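Local coordinates for alkaline phosphatase (Thermus thermophilus, PDB 7KWD), which probably hydrolyses phosphate monoesters as a homodimeric, zinc- and magnesium-dependent alkaline phosphatase, at residues A[57-71]-A[287-299]. Residues are numbered along the deposited sequence; the frame is centred on the assembly and turned at random.
Sequences AQAYARRRQGRVLAL and LWDVLAADEVLEL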
# COMPACT_ATOMS: atom_id res chain seq x y z
N ALA A 57 -3.69 11.20 4.86
CA ALA A 57 -3.16 12.54 5.10
C ALA A 57 -3.36 13.45 3.89
O ALA A 57 -3.62 14.66 4.04
CB ALA A 57 -1.68 12.46 5.44
N GLN A 58 -3.13 12.91 2.69
CA GLN A 58 -3.38 13.67 1.46
C GLN A 58 -4.81 14.20 1.43
O GLN A 58 -5.03 15.37 1.13
CB GLN A 58 -3.12 12.77 0.25
CG GLN A 58 -3.33 13.44 -1.10
CD GLN A 58 -3.12 12.46 -2.26
OE1 GLN A 58 -2.26 12.66 -3.11
NE2 GLN A 58 -3.92 11.40 -2.28
N ALA A 59 -5.78 13.34 1.75
CA ALA A 59 -7.18 13.74 1.74
C ALA A 59 -7.47 14.71 2.86
O ALA A 59 -8.16 15.71 2.66
CB ALA A 59 -8.07 12.50 1.86
N TYR A 60 -6.92 14.44 4.04
CA TYR A 60 -7.22 15.30 5.18
C TYR A 60 -6.73 16.72 4.93
O TYR A 60 -7.43 17.70 5.22
CB TYR A 60 -6.58 14.72 6.45
CG TYR A 60 -7.02 15.45 7.71
CD1 TYR A 60 -6.35 16.56 8.15
CD2 TYR A 60 -8.16 15.05 8.43
CE1 TYR A 60 -6.76 17.25 9.27
CE2 TYR A 60 -8.56 15.74 9.57
CZ TYR A 60 -7.88 16.83 9.98
OH TYR A 60 -8.28 17.54 11.10
N ALA A 61 -5.50 16.87 4.43
CA ALA A 61 -4.99 18.21 4.17
C ALA A 61 -5.90 18.96 3.20
O ALA A 61 -6.25 20.13 3.42
CB ALA A 61 -3.55 18.11 3.65
N ARG A 62 -6.31 18.31 2.11
CA ARG A 62 -7.13 19.00 1.12
C ARG A 62 -8.52 19.27 1.68
O ARG A 62 -8.97 20.42 1.70
CB ARG A 62 -7.23 18.17 -0.16
CG ARG A 62 -6.02 18.32 -1.08
CD ARG A 62 -5.94 17.14 -2.09
NE ARG A 62 -4.93 17.38 -3.13
CZ ARG A 62 -5.11 18.15 -4.18
NH1 ARG A 62 -6.27 18.79 -4.40
NH2 ARG A 62 -4.12 18.33 -5.03
N ARG A 63 -9.17 18.22 2.19
CA ARG A 63 -10.57 18.31 2.58
C ARG A 63 -10.79 19.10 3.86
O ARG A 63 -11.79 19.83 3.98
CB ARG A 63 -11.12 16.90 2.73
CG ARG A 63 -12.58 16.84 3.01
CD ARG A 63 -13.05 15.40 2.94
NE ARG A 63 -14.37 15.23 3.52
CZ ARG A 63 -15.49 15.05 2.81
NH1 ARG A 63 -15.47 15.02 1.48
NH2 ARG A 63 -16.64 14.88 3.45
N ARG A 64 -9.92 18.94 4.87
CA ARG A 64 -10.18 19.56 6.16
C ARG A 64 -9.29 20.75 6.44
O ARG A 64 -9.57 21.52 7.36
CB ARG A 64 -9.96 18.59 7.33
CG ARG A 64 -10.61 17.25 7.22
CD ARG A 64 -12.02 17.36 6.79
NE ARG A 64 -12.88 17.90 7.84
CZ ARG A 64 -13.88 18.75 7.63
NH1 ARG A 64 -14.16 19.19 6.40
NH2 ARG A 64 -14.62 19.14 8.66
N GLN A 65 -8.19 20.89 5.72
CA GLN A 65 -7.33 22.06 5.91
C GLN A 65 -7.25 22.90 4.65
O GLN A 65 -6.57 23.92 4.66
CB GLN A 65 -5.95 21.60 6.36
CG GLN A 65 -6.00 20.77 7.67
CD GLN A 65 -4.63 20.40 8.21
OE1 GLN A 65 -3.66 20.34 7.47
NE2 GLN A 65 -4.54 20.17 9.52
N GLY A 66 -7.96 22.52 3.59
CA GLY A 66 -7.92 23.29 2.35
C GLY A 66 -6.53 23.55 1.82
O GLY A 66 -6.26 24.63 1.28
N ARG A 67 -5.63 22.58 1.97
CA ARG A 67 -4.23 22.73 1.52
C ARG A 67 -3.77 21.43 0.87
O ARG A 67 -4.24 20.34 1.22
CB ARG A 67 -3.30 23.07 2.70
CG ARG A 67 -3.35 21.93 3.76
CD ARG A 67 -2.49 22.11 4.99
NE ARG A 67 -1.20 21.51 4.74
CZ ARG A 67 -0.62 20.59 5.48
NH1 ARG A 67 -1.18 20.12 6.59
NH2 ARG A 67 0.58 20.15 5.11
N VAL A 68 -2.81 21.55 -0.03
CA VAL A 68 -2.14 20.39 -0.61
C VAL A 68 -0.96 20.01 0.27
O VAL A 68 -0.08 20.83 0.51
CB VAL A 68 -1.68 20.66 -2.04
CG1 VAL A 68 -0.99 19.45 -2.62
CG2 VAL A 68 -2.89 21.08 -2.87
N LEU A 69 -0.94 18.77 0.75
CA LEU A 69 0.18 18.24 1.51
C LEU A 69 1.50 18.43 0.78
O LEU A 69 1.60 18.15 -0.42
CB LEU A 69 -0.12 16.75 1.73
CG LEU A 69 0.57 15.95 2.81
CD1 LEU A 69 0.07 16.35 4.16
CD2 LEU A 69 0.30 14.49 2.55
N ALA A 70 2.52 18.89 1.50
CA ALA A 70 3.81 19.08 0.86
C ALA A 70 4.31 17.77 0.25
O ALA A 70 4.89 17.77 -0.84
CB ALA A 70 4.83 19.64 1.83
N LEU A 71 4.09 16.65 0.92
CA LEU A 71 4.54 15.38 0.38
C LEU A 71 3.84 15.08 -0.96
O LEU A 71 4.47 14.58 -1.89
CB LEU A 71 4.29 14.26 1.39
CG LEU A 71 4.87 12.91 0.99
CD1 LEU A 71 6.34 13.01 0.60
CD2 LEU A 71 4.63 11.84 2.07
N LEU A 287 -2.07 10.25 11.51
CA LEU A 287 -2.28 11.43 10.70
C LEU A 287 -1.47 12.60 11.22
O LEU A 287 -0.81 13.30 10.44
CB LEU A 287 -3.76 11.78 10.67
CG LEU A 287 -4.10 13.20 10.21
CD1 LEU A 287 -3.84 13.33 8.72
CD2 LEU A 287 -5.58 13.53 10.49
N TRP A 288 -1.53 12.87 12.53
CA TRP A 288 -0.85 14.06 13.04
C TRP A 288 0.66 13.91 13.00
O TRP A 288 1.36 14.91 12.81
CB TRP A 288 -1.37 14.42 14.46
CG TRP A 288 -2.64 15.19 14.31
CD1 TRP A 288 -3.90 14.74 14.53
CD2 TRP A 288 -2.78 16.54 13.85
NE1 TRP A 288 -4.80 15.71 14.25
CE2 TRP A 288 -4.15 16.84 13.84
CE3 TRP A 288 -1.88 17.53 13.47
CZ2 TRP A 288 -4.64 18.07 13.44
CZ3 TRP A 288 -2.37 18.77 13.08
CH2 TRP A 288 -3.74 19.03 13.07
N ASP A 289 1.20 12.69 13.13
CA ASP A 289 2.65 12.55 12.96
C ASP A 289 3.04 12.66 11.49
O ASP A 289 4.15 13.12 11.16
CB ASP A 289 3.15 11.22 13.57
CG ASP A 289 3.54 11.37 15.05
OD1 ASP A 289 2.81 12.08 15.76
OD2 ASP A 289 4.59 10.83 15.49
N VAL A 290 2.13 12.30 10.59
CA VAL A 290 2.40 12.53 9.18
C VAL A 290 2.34 14.01 8.87
O VAL A 290 3.14 14.52 8.07
CB VAL A 290 1.41 11.75 8.30
CG1 VAL A 290 1.60 12.14 6.83
CG2 VAL A 290 1.65 10.27 8.46
N LEU A 291 1.40 14.74 9.51
CA LEU A 291 1.29 16.18 9.31
C LEU A 291 2.47 16.90 9.96
O LEU A 291 2.99 17.86 9.41
CB LEU A 291 -0.04 16.72 9.87
CG LEU A 291 -1.29 16.19 9.18
CD1 LEU A 291 -2.53 16.89 9.67
CD2 LEU A 291 -1.24 16.37 7.66
N ALA A 292 2.94 16.39 11.09
CA ALA A 292 4.15 16.97 11.67
C ALA A 292 5.36 16.77 10.75
O ALA A 292 6.22 17.65 10.63
CB ALA A 292 4.44 16.34 13.03
N ALA A 293 5.49 15.58 10.17
CA ALA A 293 6.54 15.35 9.19
C ALA A 293 6.42 16.31 8.01
O ALA A 293 7.43 16.79 7.47
CB ALA A 293 6.48 13.91 8.68
N ASP A 294 5.18 16.61 7.60
CA ASP A 294 4.99 17.48 6.44
C ASP A 294 5.53 18.87 6.71
O ASP A 294 6.14 19.49 5.84
CB ASP A 294 3.50 17.51 6.05
CG ASP A 294 3.29 17.70 4.56
OD1 ASP A 294 3.66 16.78 3.79
OD2 ASP A 294 2.76 18.74 4.17
N GLU A 295 5.35 19.36 7.93
CA GLU A 295 5.93 20.66 8.26
C GLU A 295 7.44 20.61 8.16
O GLU A 295 8.09 21.59 7.77
CB GLU A 295 5.54 21.10 9.67
CG GLU A 295 4.08 21.49 9.80
CD GLU A 295 3.72 21.93 11.23
OE1 GLU A 295 2.74 21.39 11.79
OE2 GLU A 295 4.44 22.81 11.79
N VAL A 296 8.03 19.48 8.55
CA VAL A 296 9.48 19.32 8.47
C VAL A 296 9.93 19.31 7.02
O VAL A 296 10.94 19.94 6.66
CB VAL A 296 9.93 18.04 9.19
CG1 VAL A 296 11.43 17.76 8.93
CG2 VAL A 296 9.67 18.16 10.71
N LEU A 297 9.18 18.61 6.16
CA LEU A 297 9.48 18.55 4.73
C LEU A 297 9.63 19.94 4.15
O LEU A 297 10.54 20.20 3.36
CB LEU A 297 8.35 17.82 4.04
CG LEU A 297 8.57 16.97 2.82
CD1 LEU A 297 9.77 16.08 2.93
CD2 LEU A 297 7.25 16.16 2.65
N GLU A 298 8.73 20.84 4.53
CA GLU A 298 8.75 22.19 4.02
C GLU A 298 10.03 22.87 4.43
O GLU A 298 10.67 23.53 3.62
CB GLU A 298 7.53 22.94 4.52
CG GLU A 298 6.29 22.45 3.79
CD GLU A 298 5.03 23.22 4.12
OE1 GLU A 298 4.90 23.67 5.27
OE2 GLU A 298 4.15 23.32 3.22
N LEU A 299 10.45 22.64 5.67
CA LEU A 299 11.72 23.16 6.14
C LEU A 299 12.89 22.59 5.36
O LEU A 299 13.81 23.31 4.96
CB LEU A 299 11.88 22.84 7.62
CG LEU A 299 12.45 23.99 8.43
CD1 LEU A 299 11.48 25.17 8.39
CD2 LEU A 299 12.66 23.47 9.83
O HOH W 1 1.40 19.72 8.15
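L287 straddles one turn of helix 51-65, its CD1 branch resting on A57 and on CB of Y60 while CD2 sits over the middle of the Y60 ring. This CH-pi contact, 3.6 Å from CD2 of L287 to the ring centroid and 11° off the normal, is backed on the opposite ring face by CG of R64. Beside it, W288 lays CH2 near NE2 of Q65 and also packs on helix 234-239. V290 continues the apolar seam, its CG1 meeting CB of A57 at 3.6 Å; its side chain is about 10 Å from that of the zinc ligand D47, near the metal site but not part of it. With CG anti to the carbonyl carbon (chi1 -64°), L291 spreads its two methyls along 57-71: CD1 reaches Y60 and Q65, CD2 reaches L69 and the guanidinium of R67. D294 changes the chemistry: its OD2 takes N-H of A70 at 2.7 Å and its OD1 takes N-H of L71 at 2.9 Å, both through syn lone pairs. L69, at the N-cap position, has no side-chain acceptor, and D294 supplies one from another helix. NH2 of R67 adds a salt bridge of 2.8 Å to OD2 of D294. An asparagine in place of D294 would probably leave R67 without its charge partner and one of the two amides poorly matched. R67 is steadied by Q65, whose OE1 accepts NH1 at 2.6 Å. Farther on, CD2 of L297 packs against L71 and CG of E298 against CB of A70; A293 and L297 also touch strand 40-46. Thus 57-65 crosses 287-299 at -78° through L287, V290 and L291, while D294 ties the following loop and helix 70-75 to the same helix, its buried charge probably stabilised by R67 and that N-terminus.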